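5-carboxymethyl-2-hydroxymuconate semialdehyde dehydrogenase (Thermus thermophilus, PDB 2D4E) probably catalyses the NAD-dependent oxidation of 5-carboxymethyl-2-hydroxymuconate semialdehyde to the corresponding acid, as a member of the aldehyde dehydrogenase family. Local coordinates at residues Arg333-Leu347 against Ser380-Pro394. Sequence-based numbering, arbitrary orientation.
Sequences RVGHPLDPETEVGPL and SFRGEDLSRGNYLLP
A chi1 of 178° swings the Asp-339 carboxylate away from its own backbone nitrogen and toward Arg-382, whose chain is extended from CG to NE; carboxylate and guanidinium meet from opposite directions, their planes steeply inclined. The resulting salt bridge has a bond from Arg-382 NH2 to Asp-339 OD2 (2.7 Å) and a weak one from NE to OD1. Glu-341 N reaches OD2 from the other face of the carboxylate, closing an Asx turn, while a water links OD1 to His-336 N and Glu-384 OE1. Replacing Asp-339 with an alanine is likely to leave the Arg-382 guanidinium without this countercharge and the Glu-341 N-H without its carboxylate acceptor.

Beside this charged pair, Arg-333 CD sits over the centre of the Phe-381 ring, 3.5 Å from its centroid, in a CH-pi contact. Phe-381 N donates to Val-334 O (2.9 Å). Val-334 CG1 packs on Tyr-391 CD2 and Leu-386 CD1, and its CG2 on Pro-394 CD. Tyr-391 is sandwiched, with Pro-346 CB centred over one face and Leu-386 CD2 towards the rim of the other. Leu-347 N gives a nearly straight bond to Asn-390 O (2.7 Å), and Asn-390 ND2, also bonded to Asn-52 OD1, returns one to Leu-347 O.

The pair exemplifies how irregular loops can be held without a shared sheet, by turns, a salt bridge, ring packing and two backbone bonds. Segment 333-347 lies in the loop between helices 315-331 and 350-365; Leu-347 and Leu-392 both pack on the latter. Segment 380-394 lies between antiparallel strands 369-372 and 395-398, the former outermost in the mixed sheet.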
# COMPACT_ATOMS: atom_id res chain seq x y z
N ARG C 333 -9.23 20.30 -41.58
CA ARG C 333 -8.83 19.80 -42.89
C ARG C 333 -9.09 18.30 -43.01
O ARG C 333 -8.53 17.49 -42.26
CB ARG C 333 -7.34 20.09 -43.14
CG ARG C 333 -6.99 21.59 -43.23
CD ARG C 333 -5.54 21.81 -43.63
NE ARG C 333 -4.60 21.32 -42.62
CZ ARG C 333 -4.31 21.96 -41.49
NH1 ARG C 333 -4.85 23.15 -41.23
NH2 ARG C 333 -3.45 21.43 -40.63
N VAL C 334 -9.94 17.94 -43.97
CA VAL C 334 -10.30 16.55 -44.22
C VAL C 334 -9.54 16.06 -45.45
O VAL C 334 -9.54 16.71 -46.49
CB VAL C 334 -11.83 16.41 -44.47
CG1 VAL C 334 -12.21 14.96 -44.70
CG2 VAL C 334 -12.60 16.98 -43.27
N GLY C 335 -8.88 14.91 -45.32
CA GLY C 335 -8.12 14.39 -46.43
C GLY C 335 -7.53 13.01 -46.21
O GLY C 335 -7.86 12.33 -45.24
N HIS C 336 -6.65 12.61 -47.11
CA HIS C 336 -6.01 11.31 -47.07
C HIS C 336 -5.10 11.11 -45.85
O HIS C 336 -4.40 12.03 -45.42
CB HIS C 336 -5.21 11.09 -48.36
CG HIS C 336 -4.79 9.67 -48.58
ND1 HIS C 336 -3.83 9.06 -47.81
CD2 HIS C 336 -5.23 8.74 -49.46
CE1 HIS C 336 -3.69 7.80 -48.21
NE2 HIS C 336 -4.53 7.59 -49.20
N PRO C 337 -5.12 9.90 -45.27
CA PRO C 337 -4.30 9.58 -44.09
C PRO C 337 -2.81 9.82 -44.29
O PRO C 337 -2.10 10.16 -43.35
CB PRO C 337 -4.62 8.10 -43.84
CG PRO C 337 -6.02 7.97 -44.34
CD PRO C 337 -5.97 8.76 -45.64
N LEU C 338 -2.33 9.62 -45.51
CA LEU C 338 -0.92 9.80 -45.83
C LEU C 338 -0.52 11.23 -46.17
O LEU C 338 0.65 11.50 -46.46
CB LEU C 338 -0.52 8.86 -46.97
CG LEU C 338 -0.68 7.37 -46.66
CD1 LEU C 338 -0.42 6.53 -47.91
CD2 LEU C 338 0.27 6.98 -45.55
N ASP C 339 -1.48 12.15 -46.14
CA ASP C 339 -1.23 13.56 -46.43
C ASP C 339 -0.92 14.30 -45.12
O ASP C 339 -1.79 14.42 -44.25
CB ASP C 339 -2.45 14.18 -47.12
CG ASP C 339 -2.28 15.67 -47.42
OD1 ASP C 339 -3.18 16.23 -48.07
OD2 ASP C 339 -1.27 16.27 -47.00
N PRO C 340 0.31 14.79 -44.95
CA PRO C 340 0.66 15.51 -43.72
C PRO C 340 -0.24 16.69 -43.34
O PRO C 340 -0.23 17.13 -42.19
CB PRO C 340 2.12 15.92 -43.95
CG PRO C 340 2.27 15.92 -45.45
CD PRO C 340 1.47 14.71 -45.85
N GLU C 341 -1.03 17.18 -44.29
CA GLU C 341 -1.93 18.30 -44.03
C GLU C 341 -3.28 17.86 -43.45
O GLU C 341 -4.02 18.68 -42.91
CB GLU C 341 -2.18 19.09 -45.31
CG GLU C 341 -0.96 19.82 -45.82
CD GLU C 341 -0.45 20.83 -44.82
OE1 GLU C 341 -1.17 21.83 -44.58
OE2 GLU C 341 0.66 20.63 -44.28
N THR C 342 -3.59 16.58 -43.58
CA THR C 342 -4.86 16.03 -43.10
C THR C 342 -5.00 16.05 -41.57
O THR C 342 -4.05 15.76 -40.85
CB THR C 342 -5.03 14.57 -43.56
OG1 THR C 342 -4.98 14.52 -45.00
CG2 THR C 342 -6.36 14.00 -43.06
N GLU C 343 -6.20 16.39 -41.10
CA GLU C 343 -6.47 16.40 -39.66
C GLU C 343 -7.51 15.33 -39.37
O GLU C 343 -7.45 14.65 -38.35
CB GLU C 343 -6.98 17.77 -39.21
CG GLU C 343 -5.95 18.89 -39.33
CD GLU C 343 -6.48 20.23 -38.88
OE1 GLU C 343 -6.02 20.73 -37.83
OE2 GLU C 343 -7.36 20.78 -39.57
N VAL C 344 -8.45 15.17 -40.29
CA VAL C 344 -9.49 14.16 -40.16
C VAL C 344 -9.50 13.28 -41.41
O VAL C 344 -9.64 13.78 -42.53
CB VAL C 344 -10.89 14.79 -39.96
CG1 VAL C 344 -11.99 13.76 -40.23
CG2 VAL C 344 -11.02 15.31 -38.54
N GLY C 345 -9.33 11.98 -41.20
CA GLY C 345 -9.33 11.04 -42.30
C GLY C 345 -10.67 10.34 -42.45
O GLY C 345 -11.67 10.81 -41.91
N PRO C 346 -10.71 9.22 -43.18
CA PRO C 346 -11.94 8.46 -43.41
C PRO C 346 -12.26 7.48 -42.29
O PRO C 346 -11.38 7.07 -41.54
CB PRO C 346 -11.65 7.75 -44.71
CG PRO C 346 -10.20 7.37 -44.53
CD PRO C 346 -9.59 8.63 -43.93
N LEU C 347 -13.54 7.11 -42.19
CA LEU C 347 -13.97 6.16 -41.19
C LEU C 347 -13.54 4.77 -41.65
O LEU C 347 -13.26 4.55 -42.84
CB LEU C 347 -15.49 6.23 -41.00
CG LEU C 347 -15.96 7.63 -40.57
CD1 LEU C 347 -17.44 7.59 -40.23
CD2 LEU C 347 -15.16 8.09 -39.36
N SER C 380 -11.52 16.93 -50.61
CA SER C 380 -10.51 17.04 -49.57
C SER C 380 -10.06 18.48 -49.49
O SER C 380 -10.45 19.31 -50.32
CB SER C 380 -9.30 16.17 -49.90
OG SER C 380 -8.47 16.79 -50.87
N PHE C 381 -9.25 18.77 -48.48
CA PHE C 381 -8.72 20.11 -48.27
C PHE C 381 -7.94 20.55 -49.52
O PHE C 381 -7.87 21.73 -49.83
CB PHE C 381 -7.79 20.10 -47.05
CG PHE C 381 -6.80 21.23 -47.03
CD1 PHE C 381 -7.22 22.54 -46.78
CD2 PHE C 381 -5.45 21.00 -47.29
CE1 PHE C 381 -6.31 23.60 -46.79
CE2 PHE C 381 -4.53 22.05 -47.30
CZ PHE C 381 -4.96 23.35 -47.05
N ARG C 382 -7.35 19.58 -50.22
CA ARG C 382 -6.57 19.88 -51.42
C ARG C 382 -7.39 19.86 -52.70
O ARG C 382 -6.83 19.96 -53.80
CB ARG C 382 -5.39 18.91 -51.55
CG ARG C 382 -4.41 18.95 -50.40
CD ARG C 382 -3.10 18.29 -50.79
NE ARG C 382 -2.19 18.16 -49.66
CZ ARG C 382 -0.87 18.22 -49.77
NH1 ARG C 382 -0.31 18.42 -50.96
NH2 ARG C 382 -0.10 18.05 -48.71
N GLY C 383 -8.70 19.72 -52.57
CA GLY C 383 -9.56 19.70 -53.74
C GLY C 383 -9.70 18.34 -54.40
O GLY C 383 -10.24 18.24 -55.50
N GLU C 384 -9.22 17.29 -53.73
CA GLU C 384 -9.30 15.94 -54.27
C GLU C 384 -10.71 15.37 -54.08
O GLU C 384 -11.42 15.76 -53.16
CB GLU C 384 -8.32 15.01 -53.56
CG GLU C 384 -6.86 15.42 -53.64
CD GLU C 384 -6.03 14.78 -52.54
OE1 GLU C 384 -6.25 15.11 -51.36
OE2 GLU C 384 -5.16 13.94 -52.86
N ASP C 385 -11.09 14.44 -54.94
CA ASP C 385 -12.40 13.80 -54.84
C ASP C 385 -12.28 12.69 -53.80
O ASP C 385 -11.41 11.82 -53.90
CB ASP C 385 -12.80 13.23 -56.21
CG ASP C 385 -13.95 12.24 -56.12
OD1 ASP C 385 -14.92 12.51 -55.38
OD2 ASP C 385 -13.89 11.20 -56.81
N LEU C 386 -13.14 12.73 -52.78
CA LEU C 386 -13.10 11.74 -51.70
C LEU C 386 -14.26 10.75 -51.70
O LEU C 386 -14.41 9.97 -50.76
CB LEU C 386 -13.09 12.45 -50.35
CG LEU C 386 -12.01 13.50 -50.07
CD1 LEU C 386 -12.32 14.18 -48.75
CD2 LEU C 386 -10.62 12.84 -50.04
N SER C 387 -15.07 10.77 -52.75
CA SER C 387 -16.23 9.89 -52.84
C SER C 387 -15.91 8.39 -52.74
O SER C 387 -16.79 7.59 -52.41
CB SER C 387 -17.00 10.15 -54.13
OG SER C 387 -16.22 9.80 -55.26
N ARG C 388 -14.67 8.02 -53.03
CA ARG C 388 -14.28 6.61 -52.97
C ARG C 388 -13.97 6.12 -51.56
O ARG C 388 -13.95 4.91 -51.31
CB ARG C 388 -13.08 6.34 -53.88
CG ARG C 388 -13.27 6.77 -55.32
CD ARG C 388 -14.58 6.26 -55.90
NE ARG C 388 -14.65 4.80 -55.92
CZ ARG C 388 -15.72 4.12 -56.31
NH1 ARG C 388 -16.81 4.76 -56.72
NH2 ARG C 388 -15.71 2.79 -56.29
N GLY C 389 -13.72 7.05 -50.65
CA GLY C 389 -13.41 6.68 -49.28
C GLY C 389 -14.59 6.89 -48.35
O GLY C 389 -15.63 7.37 -48.77
N ASN C 390 -14.42 6.53 -47.08
CA ASN C 390 -15.50 6.68 -46.10
C ASN C 390 -15.34 7.98 -45.30
O ASN C 390 -15.30 7.95 -44.07
CB ASN C 390 -15.49 5.49 -45.16
CG ASN C 390 -15.43 4.18 -45.91
OD1 ASN C 390 -16.29 3.89 -46.74
ND2 ASN C 390 -14.41 3.37 -45.62
N TYR C 391 -15.26 9.11 -45.99
CA TYR C 391 -15.07 10.40 -45.34
C TYR C 391 -16.35 11.09 -44.88
O TYR C 391 -17.30 11.27 -45.66
CB TYR C 391 -14.30 11.35 -46.26
CG TYR C 391 -12.90 10.89 -46.62
CD1 TYR C 391 -12.68 10.04 -47.71
CD2 TYR C 391 -11.80 11.30 -45.87
CE1 TYR C 391 -11.38 9.62 -48.05
CE2 TYR C 391 -10.51 10.89 -46.20
CZ TYR C 391 -10.31 10.05 -47.28
OH TYR C 391 -9.02 9.64 -47.58
N LEU C 392 -16.36 11.49 -43.62
CA LEU C 392 -17.50 12.19 -43.05
C LEU C 392 -17.01 13.55 -42.58
O LEU C 392 -15.93 13.67 -42.01
CB LEU C 392 -18.08 11.43 -41.85
CG LEU C 392 -19.31 12.13 -41.24
CD1 LEU C 392 -20.50 11.96 -42.19
CD2 LEU C 392 -19.63 11.55 -39.88
N LEU C 393 -17.80 14.58 -42.84
CA LEU C 393 -17.44 15.92 -42.42
C LEU C 393 -17.61 16.05 -40.90
O LEU C 393 -18.55 15.50 -40.33
CB LEU C 393 -18.33 16.96 -43.11
CG LEU C 393 -18.20 17.19 -44.61
CD1 LEU C 393 -19.36 18.05 -45.08
CD2 LEU C 393 -16.87 17.86 -44.92
N PRO C 394 -16.68 16.74 -40.24
CA PRO C 394 -16.82 16.90 -38.79
C PRO C 394 -18.22 17.50 -38.60
O PRO C 394 -18.59 18.45 -39.29
CB PRO C 394 -15.70 17.86 -38.45
CG PRO C 394 -14.60 17.38 -39.37
CD PRO C 394 -15.33 17.18 -40.68
O HOH W 1 -5.51 14.57 -48.95
O HOH W 2 -14.50 11.24 -41.73